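PDB 3MZO: Lin2634 protein from Listeria innocua, which binds calcium ions at an HD-type metal site and is probably a metal-dependent phosphohydrolase related to the YfbR-like 5'-deoxynucleotidases. Local coordinates for residues L11-N16 with S71-G76; Q43-V48 with A135-V140; G148-G153 with E197-P202. All blocks are in the same frame, centred on the assembly; numbering follows the deposited sequence.

In the fold
The three contacts tie an all-helical HD-domain chain together at different distances from its metal site. Interactions 1 and 2 interlace along the sequence, each pairing an early helical region with a later partner, and their centres lie about 22 Å apart on opposite sides of the centre of the chain. Both nevertheless reach the calcium region: Asp138 of interaction 2 binds calcium with His34, His68 and Asp69, while the side chain of Glu72 in interaction 1 comes within about 3 Å of that of Asp69 and about 4 Å of a bound calcium, nearest atoms. Interaction 3 shares helix 129-151 with interaction 2, the centres being about 23 Å apart, but is packing remote from the metals, about 30 Å from interaction 1 between centres.

Interaction 1 of 3, residues L11-N16 with S71-G76; sequences LSDLEN and SELFIG
Leu14 and Leu73 form the apolar heart of this contact, their side chains crossing at about a right angle. The branch carbons do the touching, Leu14 CG lying 4.0 Å from Leu73 CG, while CD2 of Leu14 reaches past them to the start of the Leu73 backbone, 4.1 Å from Leu73 N. A second apolar touch comes from Asp13, which meets Leu73 through its methylene and not its carboxylate: Asp13 CB is 3.5 Å from Leu73 CD2. That carboxylate is swung beside the backbone N of Asp13 (chi1 -59°).

No hydrogen bond joins the two segments; bonds within each one shape its backbone. Asn16 N bonds Asp13 O at 3.0 Å, closing a type I beta turn from Asp13 to Asn16. In segment 71-76, Ser71 O accepts from both Phe74 N and Ile75 N, which rounds off the 3-10 turn from which Leu73 projects.

Among charged groups, Glu72 OE2 forms a salt bridge to Lys79, and Glu15 OE2 pairs with Lys37 of the second subunit. Glu72 follows closely on the His68-Asp69 pair and has been seen as a calcium ligand in a structure of this protein, though not in this chain, where its side chain stays about 4 Å from a calcium ion. This leucine contact thus packs beside the metal site of an HD domain.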
# COMPACT_ATOMS: atom_id res chain seq x y z
N LEU B 11 14.71 8.85 -12.33
CA LEU B 11 13.40 8.99 -13.00
C LEU B 11 12.37 8.09 -12.31
O LEU B 11 11.20 8.46 -12.19
CB LEU B 11 13.49 8.64 -14.49
CG LEU B 11 14.41 9.47 -15.35
CD1 LEU B 11 14.64 8.80 -16.78
CD2 LEU B 11 13.84 10.84 -15.43
N SER B 12 12.80 6.91 -11.85
CA SER B 12 11.95 6.02 -11.05
C SER B 12 11.57 6.57 -9.69
O SER B 12 10.50 6.25 -9.18
CB SER B 12 12.59 4.65 -10.86
OG SER B 12 12.48 3.90 -12.06
N ASP B 13 12.44 7.35 -9.08
CA ASP B 13 12.13 7.99 -7.82
C ASP B 13 10.93 8.93 -7.90
O ASP B 13 10.22 9.10 -6.90
CB ASP B 13 13.35 8.72 -7.25
CG ASP B 13 14.56 7.77 -7.03
OD1 ASP B 13 14.39 6.52 -7.03
OD2 ASP B 13 15.65 8.28 -6.86
N LEU B 14 10.71 9.55 -9.07
CA LEU B 14 9.53 10.40 -9.25
C LEU B 14 8.20 9.66 -9.23
O LEU B 14 7.14 10.30 -9.19
CB LEU B 14 9.65 11.23 -10.55
CG LEU B 14 10.61 12.40 -10.37
CD1 LEU B 14 11.07 12.93 -11.71
CD2 LEU B 14 9.91 13.46 -9.53
N GLU B 15 8.24 8.34 -9.24
CA GLU B 15 7.07 7.52 -9.07
C GLU B 15 6.67 7.34 -7.60
O GLU B 15 5.58 6.82 -7.31
CB GLU B 15 7.35 6.10 -9.60
CG GLU B 15 7.70 6.04 -11.04
CD GLU B 15 8.02 4.59 -11.51
OE1 GLU B 15 7.84 3.59 -10.79
OE2 GLU B 15 8.46 4.48 -12.63
N ASN B 16 7.58 7.70 -6.70
CA ASN B 16 7.39 7.57 -5.26
C ASN B 16 7.15 8.90 -4.56
O ASN B 16 7.13 8.93 -3.33
CB ASN B 16 8.61 6.86 -4.65
CG ASN B 16 8.75 5.42 -5.13
OD1 ASN B 16 7.75 4.75 -5.43
ND2 ASN B 16 9.99 4.93 -5.20
N SER B 71 12.16 18.73 -10.58
CA SER B 71 12.74 19.27 -9.33
C SER B 71 12.04 18.82 -8.06
O SER B 71 12.59 18.97 -6.94
CB SER B 71 12.79 20.80 -9.37
OG SER B 71 11.53 21.38 -9.64
N GLU B 72 10.83 18.27 -8.20
CA GLU B 72 10.13 17.72 -7.04
C GLU B 72 10.88 16.53 -6.42
O GLU B 72 10.58 16.10 -5.29
CB GLU B 72 8.64 17.48 -7.33
CG GLU B 72 7.84 18.80 -7.23
CD GLU B 72 6.39 18.73 -7.71
OE1 GLU B 72 5.69 17.75 -7.38
OE2 GLU B 72 5.94 19.68 -8.39
N LEU B 73 11.91 16.05 -7.13
CA LEU B 73 12.79 15.02 -6.59
C LEU B 73 13.46 15.46 -5.30
O LEU B 73 13.74 14.62 -4.44
CB LEU B 73 13.91 14.69 -7.56
CG LEU B 73 13.92 13.40 -8.33
CD1 LEU B 73 15.16 13.45 -9.20
CD2 LEU B 73 13.96 12.21 -7.42
N PHE B 74 13.74 16.76 -5.18
CA PHE B 74 14.48 17.31 -4.02
C PHE B 74 13.79 18.47 -3.25
O PHE B 74 14.19 18.77 -2.13
CB PHE B 74 15.93 17.68 -4.40
CG PHE B 74 16.08 18.28 -5.77
CD1 PHE B 74 15.81 19.62 -6.00
CD2 PHE B 74 16.56 17.52 -6.82
CE1 PHE B 74 15.98 20.17 -7.26
CE2 PHE B 74 16.72 18.06 -8.10
CZ PHE B 74 16.43 19.38 -8.32
N ILE B 75 12.77 19.09 -3.84
CA ILE B 75 11.99 20.09 -3.11
C ILE B 75 10.53 20.08 -3.58
O ILE B 75 10.25 20.24 -4.77
CB ILE B 75 12.62 21.49 -3.24
CG1 ILE B 75 11.76 22.53 -2.50
CG2 ILE B 75 12.88 21.82 -4.73
CD1 ILE B 75 12.43 23.84 -2.19
N GLY B 76 9.61 19.85 -2.64
CA GLY B 76 8.18 19.87 -2.92
C GLY B 76 7.65 21.21 -3.37
O GLY B 76 8.30 22.25 -3.18

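Interaction 2 of 3, residues Q43-V48 with A135-V140; sequences QFFGAV and AISDKV. With CA (calcium ion), chain K.
Phe45 carries this contact, its ring meeting three side chains of segment 135-140, one over a face and two at the edge. From CB, which points at the other helix, the first torsion (chi1 -70°) lays CG beside the backbone N, and there Phe45 CG meets Ile136 CD1 at 4.1 Å. Further out, Phe45 CD2 has two neighbours: Ile136 CD1 at 3.8 Å, and Ser137 OG at 3.5 Å, in the plane of the ring at its edge. Phe45 CE2 comes next and touches Val140 CG2 at 4.0 Å. Phe45 CZ, at the tip, is 4.2 Å from Val140 CG2; the two side chains come from opposite directions.

The Ile136 methyl lies over one ring face, a CH-pi contact 21° off the ring normal, set toward the rim. Ser137 OG is hydrogen-bonded to Ile133 O of its own helix.

One residue along, Asp138 OD1 binds calcium at 2.6 Å. Its OD2 forms a salt bridge with Lys125.

The two short helical segments, with 131° between their N-to-C directions, have axes 10.5 Å apart at closest approach, a separation bridged by the phenylalanine. Helix 177-191 touches Phe45 and Ile136 through Ser178, Ile170 of helix 158-172 covers Val140, and the preceding turns of Phe45's own helix 31-51 pack on Ser137 through Val38, Ile41 and Ala42.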
# COMPACT_ATOMS: atom_id res chain seq x y z
N GLN B 43 0.70 18.48 -25.73
CA GLN B 43 0.73 17.95 -27.10
C GLN B 43 -0.59 18.20 -27.79
O GLN B 43 -0.61 18.54 -28.97
CB GLN B 43 1.02 16.45 -27.04
CG GLN B 43 0.85 15.63 -28.34
CD GLN B 43 1.31 14.20 -28.16
OE1 GLN B 43 2.49 13.87 -28.39
NE2 GLN B 43 0.41 13.36 -27.71
N PHE B 44 -1.69 18.00 -27.07
CA PHE B 44 -2.97 18.27 -27.66
C PHE B 44 -3.14 19.76 -27.94
O PHE B 44 -3.58 20.14 -29.03
CB PHE B 44 -4.14 17.78 -26.81
CG PHE B 44 -5.45 18.29 -27.31
CD1 PHE B 44 -6.02 17.74 -28.43
CD2 PHE B 44 -6.06 19.38 -26.69
CE1 PHE B 44 -7.22 18.27 -28.94
CE2 PHE B 44 -7.26 19.88 -27.18
CZ PHE B 44 -7.84 19.31 -28.31
N PHE B 45 -2.80 20.61 -26.98
CA PHE B 45 -2.92 22.04 -27.23
C PHE B 45 -2.00 22.52 -28.37
O PHE B 45 -2.36 23.44 -29.12
CB PHE B 45 -2.76 22.88 -25.94
CG PHE B 45 -3.91 22.73 -24.97
CD1 PHE B 45 -5.24 22.83 -25.41
CD2 PHE B 45 -3.68 22.49 -23.62
CE1 PHE B 45 -6.29 22.67 -24.52
CE2 PHE B 45 -4.74 22.34 -22.73
CZ PHE B 45 -6.03 22.42 -23.18
N GLY B 46 -0.84 21.91 -28.48
CA GLY B 46 0.05 22.13 -29.61
C GLY B 46 -0.67 21.93 -30.96
O GLY B 46 -0.51 22.74 -31.89
N ALA B 47 -1.45 20.85 -31.04
CA ALA B 47 -2.26 20.53 -32.22
C ALA B 47 -3.28 21.61 -32.46
O ALA B 47 -3.47 22.04 -33.61
CB ALA B 47 -2.94 19.15 -32.05
N VAL B 48 -3.91 22.10 -31.40
CA VAL B 48 -4.91 23.14 -31.52
C VAL B 48 -4.27 24.41 -32.05
O VAL B 48 -4.79 25.04 -32.96
CB VAL B 48 -5.66 23.42 -30.19
CG1 VAL B 48 -6.56 24.62 -30.35
CG2 VAL B 48 -6.47 22.16 -29.76
N ALA B 135 1.73 26.42 -18.95
CA ALA B 135 0.92 27.00 -17.87
C ALA B 135 -0.49 26.43 -17.88
O ALA B 135 -0.99 25.99 -16.84
CB ALA B 135 0.90 28.60 -17.90
N ILE B 136 -1.14 26.39 -19.04
CA ILE B 136 -2.53 25.97 -19.07
C ILE B 136 -2.62 24.46 -18.88
O ILE B 136 -3.59 23.99 -18.27
CB ILE B 136 -3.32 26.43 -20.31
CG1 ILE B 136 -2.74 25.85 -21.60
CG2 ILE B 136 -3.36 27.99 -20.39
CD1 ILE B 136 -3.54 26.25 -22.87
N SER B 137 -1.63 23.71 -19.38
CA SER B 137 -1.66 22.24 -19.34
C SER B 137 -1.55 21.67 -17.92
O SER B 137 -2.22 20.70 -17.56
CB SER B 137 -0.54 21.68 -20.24
OG SER B 137 -0.82 21.96 -21.62
N ASP B 138 -0.66 22.28 -17.13
CA ASP B 138 -0.50 22.00 -15.71
C ASP B 138 -1.83 22.28 -14.95
O ASP B 138 -2.28 21.45 -14.15
CB ASP B 138 0.65 22.88 -15.20
CG ASP B 138 1.13 22.48 -13.82
OD1 ASP B 138 0.84 21.36 -13.36
OD2 ASP B 138 1.83 23.31 -13.19
N LYS B 139 -2.45 23.43 -15.21
CA LYS B 139 -3.73 23.73 -14.58
C LYS B 139 -4.85 22.81 -15.04
O LYS B 139 -5.73 22.48 -14.27
CB LYS B 139 -4.14 25.20 -14.78
CG LYS B 139 -3.22 26.22 -14.13
CD LYS B 139 -3.04 26.01 -12.63
CE LYS B 139 -2.05 27.04 -12.06
NZ LYS B 139 -2.08 26.99 -10.61
N VAL B 140 -4.83 22.40 -16.30
CA VAL B 140 -5.83 21.43 -16.76
C VAL B 140 -5.68 20.13 -15.98
O VAL B 140 -6.71 19.53 -15.63
CB VAL B 140 -5.80 21.19 -18.28
CG1 VAL B 140 -6.59 19.95 -18.63
CG2 VAL B 140 -6.33 22.43 -19.02
CA CA K . 3.01 20.86 -12.02
O HOH W 1 4.69 22.79 -11.42

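Interaction 3 of 3, residues G148-G153 with E197-P202; sequences GEIQKG and EKTELP
Ile150 and Leu201 meet through four methyl groups and the leucine's branch carbon. Ile150 CG2 is 3.6 Å from Leu201 CD1 and 3.7 Å from Leu201 CG, while the tip of the isoleucine, Ile150 CD1, rests 3.7 Å from Leu201 CD2. Both branches of the leucine are therefore engaged. With CG2 of Ile150 anti to its own backbone N and CG1 beside that N (chi1 -67°), each arm reaches a different branch, the two chains crossing at a slant. Thr199 adds a looser touch, its CB 4.2 Å from Ile150 CG2.

The next shell fixes these groups in place. Thr199 OG1 sits between its backbone N and carbonyl carbon (chi1 80°), from where it accepts the Leu201 N-H at 2.9 Å and 160°, an ST turn. The same hydroxyl is hydrogen-bonded to Ile196 O, so it is gripped twice, which holds the threonine's rotation, and Thr199 CG2 comes 4.1 Å from Ile150 O. Glu200 occupies the N-cap position of the helix that Leu201 begins. On the helix 129-151 side, Gly153 has positive phi and closes a Schellman motif, its N bonded to Ile150 O at 3.0 Å.

Thus the C-terminal end of helix 129-151 packs on the start of helix 201-211, with Tyr163 of helix 158-172 touching both Ile150 and Leu201.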
# COMPACT_ATOMS: atom_id res chain seq x y z
N GLY B 148 -12.01 15.03 -10.27
CA GLY B 148 -12.20 13.62 -9.95
C GLY B 148 -12.59 13.46 -8.50
O GLY B 148 -13.52 12.74 -8.19
N GLU B 149 -11.88 14.14 -7.61
CA GLU B 149 -12.18 14.07 -6.18
C GLU B 149 -13.57 14.61 -5.83
O GLU B 149 -14.31 14.01 -5.04
CB GLU B 149 -11.07 14.74 -5.37
CG GLU B 149 -9.69 14.03 -5.52
CD GLU B 149 -9.70 12.56 -5.06
OE1 GLU B 149 -10.27 12.28 -3.99
OE2 GLU B 149 -9.11 11.69 -5.74
N ILE B 150 -13.94 15.73 -6.45
CA ILE B 150 -15.22 16.35 -6.19
C ILE B 150 -16.37 15.48 -6.67
O ILE B 150 -17.39 15.35 -5.99
CB ILE B 150 -15.31 17.73 -6.87
CG1 ILE B 150 -14.32 18.69 -6.22
CG2 ILE B 150 -16.73 18.29 -6.79
CD1 ILE B 150 -13.95 19.87 -7.11
N GLN B 151 -16.18 14.88 -7.83
CA GLN B 151 -17.11 13.91 -8.41
C GLN B 151 -17.38 12.77 -7.44
O GLN B 151 -18.51 12.32 -7.31
CB GLN B 151 -16.52 13.30 -9.67
CG GLN B 151 -17.41 13.37 -10.85
CD GLN B 151 -16.76 12.80 -12.10
OE1 GLN B 151 -15.52 12.86 -12.27
NE2 GLN B 151 -17.58 12.24 -12.98
N LYS B 152 -16.32 12.32 -6.77
CA LYS B 152 -16.42 11.19 -5.82
C LYS B 152 -16.91 11.61 -4.45
O LYS B 152 -17.05 10.79 -3.54
CB LYS B 152 -15.07 10.46 -5.73
CG LYS B 152 -14.61 9.82 -7.01
CD LYS B 152 -13.24 9.15 -6.78
CE LYS B 152 -12.70 8.40 -7.95
NZ LYS B 152 -12.26 9.33 -9.05
N GLY B 153 -17.21 12.90 -4.30
CA GLY B 153 -17.75 13.43 -3.06
C GLY B 153 -16.70 13.51 -1.94
O GLY B 153 -17.03 13.38 -0.79
N GLU B 197 -24.46 16.97 -11.52
CA GLU B 197 -25.54 17.85 -11.04
C GLU B 197 -25.87 17.66 -9.54
O GLU B 197 -26.72 18.38 -9.00
CB GLU B 197 -26.81 17.68 -11.89
CG GLU B 197 -27.64 16.41 -11.59
CD GLU B 197 -26.91 15.11 -11.93
OE1 GLU B 197 -26.29 15.04 -13.02
OE2 GLU B 197 -26.97 14.16 -11.12
N LYS B 198 -25.25 16.67 -8.88
CA LYS B 198 -25.32 16.50 -7.42
C LYS B 198 -24.20 17.21 -6.68
O LYS B 198 -24.20 17.26 -5.45
CB LYS B 198 -25.22 15.02 -7.05
CG LYS B 198 -26.31 14.20 -7.66
CD LYS B 198 -26.07 12.73 -7.44
CE LYS B 198 -27.19 11.94 -8.09
NZ LYS B 198 -27.10 10.48 -7.87
N THR B 199 -23.23 17.72 -7.43
CA THR B 199 -22.11 18.47 -6.88
C THR B 199 -22.45 19.93 -7.08
O THR B 199 -23.46 20.27 -7.70
CB THR B 199 -20.82 18.17 -7.66
OG1 THR B 199 -20.80 18.94 -8.87
CG2 THR B 199 -20.72 16.67 -8.02
N GLU B 200 -21.58 20.81 -6.59
CA GLU B 200 -21.77 22.25 -6.81
C GLU B 200 -20.99 22.76 -8.03
O GLU B 200 -20.97 23.97 -8.29
CB GLU B 200 -21.38 23.03 -5.55
CG GLU B 200 -19.90 23.01 -5.21
CD GLU B 200 -19.64 23.13 -3.71
OE1 GLU B 200 -20.23 24.02 -3.07
OE2 GLU B 200 -18.85 22.33 -3.17
N LEU B 201 -20.38 21.84 -8.80
CA LEU B 201 -19.53 22.24 -9.93
C LEU B 201 -20.26 23.06 -10.98
O LEU B 201 -19.71 24.09 -11.42
CB LEU B 201 -18.83 21.02 -10.57
CG LEU B 201 -17.78 20.29 -9.69
CD1 LEU B 201 -17.29 19.01 -10.32
CD2 LEU B 201 -16.59 21.20 -9.38
N PRO B 202 -21.49 22.66 -11.36
CA PRO B 202 -22.24 23.48 -12.32
C PRO B 202 -22.32 24.96 -11.93
O PRO B 202 -21.93 25.84 -12.70
CB PRO B 202 -23.63 22.82 -12.34
CG PRO B 202 -23.36 21.37 -11.97
CD PRO B 202 -22.23 21.43 -10.99